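PDB 7F3H: bifunctional cytochrome P450/NADPH--P450 reductase from Deinococcus aerius, which probably couples electron transfer from NADPH, through its fused reductase, to the heme-dependent hydroxylation of organic substrates by its cytochrome P450 domain. Local coordinates for residues A[128-133]-A[146-151]. Sequence-based numbering, arbitrary orientation.
Sequences QALVGK and DDMTRL
Leu130 lays its CD1 methyl over the start of the Asp147 side chain, 4.0 Å from CB, and the same methyl meets CE of Met148 at 3.9 Å. Met148 leaves its helix pointing away; bends at chi2 and chi3 swing the thioether round until its terminal methyl reaches the leucine. One turn further along, Lys133 reaches across with a fully extended chain. With CG anti to the backbone N (chi1 -172°) and every later torsion also near 180°, its NZ arrives at the neighbouring helix and gives a 2.6 Å salt bridge to OD1 of Asp147, on the syn lone pair of that oxygen. Two long helices of the cytochrome P450 fold, 113-137 and 144-161, are joined here; their segments run roughly antiparallel, at 150°, with axes 10.4 Å apart at closest approach. Asp147 is buried, and its other oxygen, OD2, takes a hydrogen bond from NE1 of Trp134, so two residues of helix 113-137, Lys133 and Trp134, hold one oxygen each. Arg150 and Asp146 complete a salt-bridge network around this pair, but the places of Arg150 NH1 and Asp146 OD2 are both doubtful, which leaves the arginine's share uncertain. Cut back to an alanine, Lys133 would probably leave Asp147 OD1 without its cross-helix cation. Phe168 packs against both Leu130 and Lys133, while Met148 rests on Ser273 and Leu276 of helix 254-285, its side chain about 11 Å from the heme.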
ATOM      1  N   GLN A 128     -16.426  12.153   4.318  1.00 34.46           N
ATOM      2  CA  GLN A 128     -17.684  12.523   4.965  1.00 34.24           C
ATOM      3  C   GLN A 128     -18.703  11.386   4.873  1.00 28.20           C
ATOM      4  O   GLN A 128     -19.391  11.080   5.857  1.00 32.86           O
ATOM      5  CB  GLN A 128     -18.220  13.822   4.338  1.00 33.71           C
ATOM      6  CG  GLN A 128     -17.436  15.071   4.783  1.00 25.28           C
ATOM      7  CD  GLN A 128     -17.857  16.343   4.071  1.00 32.69           C
ATOM      8  OE1 GLN A 128     -18.205  16.334   2.885  1.00 37.85           O
ATOM      9  NE2 GLN A 128     -17.806  17.458   4.787  1.00 33.88           N
ATOM     10  N   ALA A 129     -18.746  10.689   3.733  1.00 27.19           N
ATOM     11  CA  ALA A 129     -19.662   9.557   3.595  1.00 29.83           C
ATOM     12  C   ALA A 129     -19.329   8.443   4.584  1.00 31.89           C
ATOM     13  O   ALA A 129     -20.237   7.880   5.221  1.00 34.94           O
ATOM     14  CB  ALA A 129     -19.644   9.039   2.164  1.00 27.06           C
ATOM     15  N   LEU A 130     -18.031   8.152   4.774  1.00 32.69           N
ATOM     16  CA  LEU A 130     -17.617   7.212   5.817  1.00 29.36           C
ATOM     17  C   LEU A 130     -18.166   7.647   7.159  1.00 28.67           C
ATOM     18  O   LEU A 130     -18.863   6.887   7.836  1.00 30.26           O
ATOM     19  CB  LEU A 130     -16.090   7.129   5.894  1.00 30.04           C
ATOM     20  CG  LEU A 130     -15.468   6.456   7.131  1.00 29.31           C
ATOM     21  CD1 LEU A 130     -15.424   4.956   7.007  1.00 33.37           C
ATOM     22  CD2 LEU A 130     -14.098   6.941   7.309  1.00 34.44           C
ATOM     23  N   VAL A 131     -17.900   8.903   7.532  1.00 31.53           N
ATOM     24  CA  VAL A 131     -18.358   9.408   8.822  1.00 30.61           C
ATOM     25  C   VAL A 131     -19.870   9.256   8.936  1.00 34.20           C
ATOM     26  O   VAL A 131     -20.394   8.801   9.975  1.00 31.81           O
ATOM     27  CB  VAL A 131     -17.896  10.869   9.001  1.00 31.37           C
ATOM     28  CG1 VAL A 131     -18.472  11.499  10.276  1.00 33.16           C
ATOM     29  CG2 VAL A 131     -16.379  10.933   9.001  1.00 33.72           C
ATOM     30  N   GLY A 132     -20.584   9.584   7.845  1.00 31.21           N
ATOM     31  CA  GLY A 132     -22.032   9.420   7.827  1.00 34.78           C
ATOM     32  C   GLY A 132     -22.466   8.012   8.177  1.00 31.01           C
ATOM     33  O   GLY A 132     -23.323   7.810   9.040  1.00 32.01           O
ATOM     34  N   LYS A 133     -21.840   7.013   7.542  1.00 30.28           N
ATOM     35  CA  LYS A 133     -22.167   5.629   7.864  1.00 33.57           C
ATOM     36  C   LYS A 133     -21.926   5.346   9.341  1.00 33.53           C
ATOM     37  O   LYS A 133     -22.792   4.793  10.027  1.00 35.00           O
ATOM     38  CB  LYS A 133     -21.353   4.669   6.999  1.00 31.63           C
ATOM     39  CG  LYS A 133     -21.810   3.217   7.154  1.00 29.11           C
ATOM     40  CD  LYS A 133     -20.972   2.268   6.296  1.00 31.20           C
ATOM     41  CE  LYS A 133     -21.283   0.804   6.564  1.00 22.38           C
ATOM     42  NZ  LYS A 133     -20.248  -0.071   5.963  1.00 29.97           N
ATOM     43  N   ASP A 146     -13.028  -3.410   6.169  1.00 34.00           N
ATOM     44  CA  ASP A 146     -14.052  -3.335   5.132  1.00 32.02           C
ATOM     45  C   ASP A 146     -14.401  -1.883   4.787  1.00 33.72           C
ATOM     46  O   ASP A 146     -14.364  -1.485   3.610  1.00 32.37           O
ATOM     47  CB  ASP A 146     -15.273  -4.122   5.611  1.00 41.17           C
ATOM     48  CG  ASP A 146     -16.483  -3.906   4.745  1.00 46.15           C
ATOM     49  OD1 ASP A 146     -16.478  -4.376   3.573  1.00 46.70           O
ATOM     50  OD2 ASP A 146     -17.437  -3.250   5.253  1.00 44.80           O
ATOM     51  N   ASP A 147     -14.665  -1.058   5.806  1.00 28.60           N
ATOM     52  CA  ASP A 147     -15.026   0.328   5.562  1.00 26.57           C
ATOM     53  C   ASP A 147     -13.846   1.162   5.068  1.00 32.84           C
ATOM     54  O   ASP A 147     -14.047   2.112   4.304  1.00 30.12           O
ATOM     55  CB  ASP A 147     -15.618   0.922   6.822  1.00 26.89           C
ATOM     56  CG  ASP A 147     -17.072   0.596   6.974  1.00 28.69           C
ATOM     57  OD1 ASP A 147     -17.668   0.052   6.016  1.00 34.91           O
ATOM     58  OD2 ASP A 147     -17.619   0.883   8.047  1.00 29.59           O
ATOM     59  N   MET A 148     -12.605   0.813   5.458  1.00 33.63           N
ATOM     60  CA  MET A 148     -11.437   1.496   4.899  1.00 29.92           C
ATOM     61  C   MET A 148     -11.266   1.172   3.409  1.00 31.18           C
ATOM     62  O   MET A 148     -10.919   2.058   2.616  1.00 28.04           O
ATOM     63  CB  MET A 148     -10.173   1.112   5.685  1.00 25.75           C
ATOM     64  CG  MET A 148     -10.141   1.598   7.129  1.00 27.64           C
ATOM     65  SD  MET A 148     -10.523   3.370   7.342  1.00 31.55           S
ATOM     66  CE  MET A 148     -12.046   3.335   8.245  1.00 29.07           C
ATOM     67  N   THR A 149     -11.488  -0.090   3.014  1.00 31.29           N
ATOM     68  CA  THR A 149     -11.492  -0.449   1.593  1.00 30.32           C
ATOM     69  C   THR A 149     -12.555   0.292   0.814  1.00 29.75           C
ATOM     70  O   THR A 149     -12.296   0.750  -0.305  1.00 29.42           O
ATOM     71  CB  THR A 149     -11.652  -1.957   1.425  1.00 31.71           C
ATOM     72  OG1 THR A 149     -10.457  -2.619   1.861  1.00 30.99           O
ATOM     73  CG2 THR A 149     -12.139  -2.363   0.030  1.00 36.38           C
ATOM     74  N   ARG A 150     -13.759   0.405   1.371  1.00 25.00           N
ATOM     75  CA  ARG A 150     -14.740   1.288   0.755  1.00 25.06           C
ATOM     76  C   ARG A 150     -14.183   2.703   0.588  1.00 31.95           C
ATOM     77  O   ARG A 150     -14.216   3.271  -0.521  1.00 31.01           O
ATOM     78  CB  ARG A 150     -16.013   1.317   1.589  1.00 29.11           C
ATOM     79  CG  ARG A 150     -16.751   0.009   1.630  1.00 29.70           C
ATOM     80  CD  ARG A 150     -18.088   0.197   2.310  1.00 28.41           C
ATOM     81  NE  ARG A 150     -19.012  -0.835   1.871  1.00 33.25           N
ATOM     82  CZ  ARG A 150     -19.256  -1.922   2.587  1.00 41.47           C
ATOM     83  NH1 ARG A 150     -18.651  -2.075   3.756  1.00 41.98           N
ATOM     84  NH2 ARG A 150     -20.106  -2.843   2.158  1.00 45.52           N
ATOM     85  N   LEU A 151     -13.650   3.281   1.680  1.00 27.02           N
ATOM     86  CA  LEU A 151     -13.109   4.635   1.638  1.00 25.83           C
ATOM     87  C   LEU A 151     -12.129   4.792   0.490  1.00 27.57           C
ATOM     88  O   LEU A 151     -12.305   5.650  -0.380  1.00 28.88           O
ATOM     89  CB  LEU A 151     -12.436   5.000   2.966  1.00 29.49           C
ATOM     90  CG  LEU A 151     -11.623   6.312   3.007  1.00 26.54           C
ATOM     91  CD1 LEU A 151     -12.534   7.540   2.979  1.00 27.41           C
ATOM     92  CD2 LEU A 151     -10.734   6.356   4.254  1.00 26.08           C
TER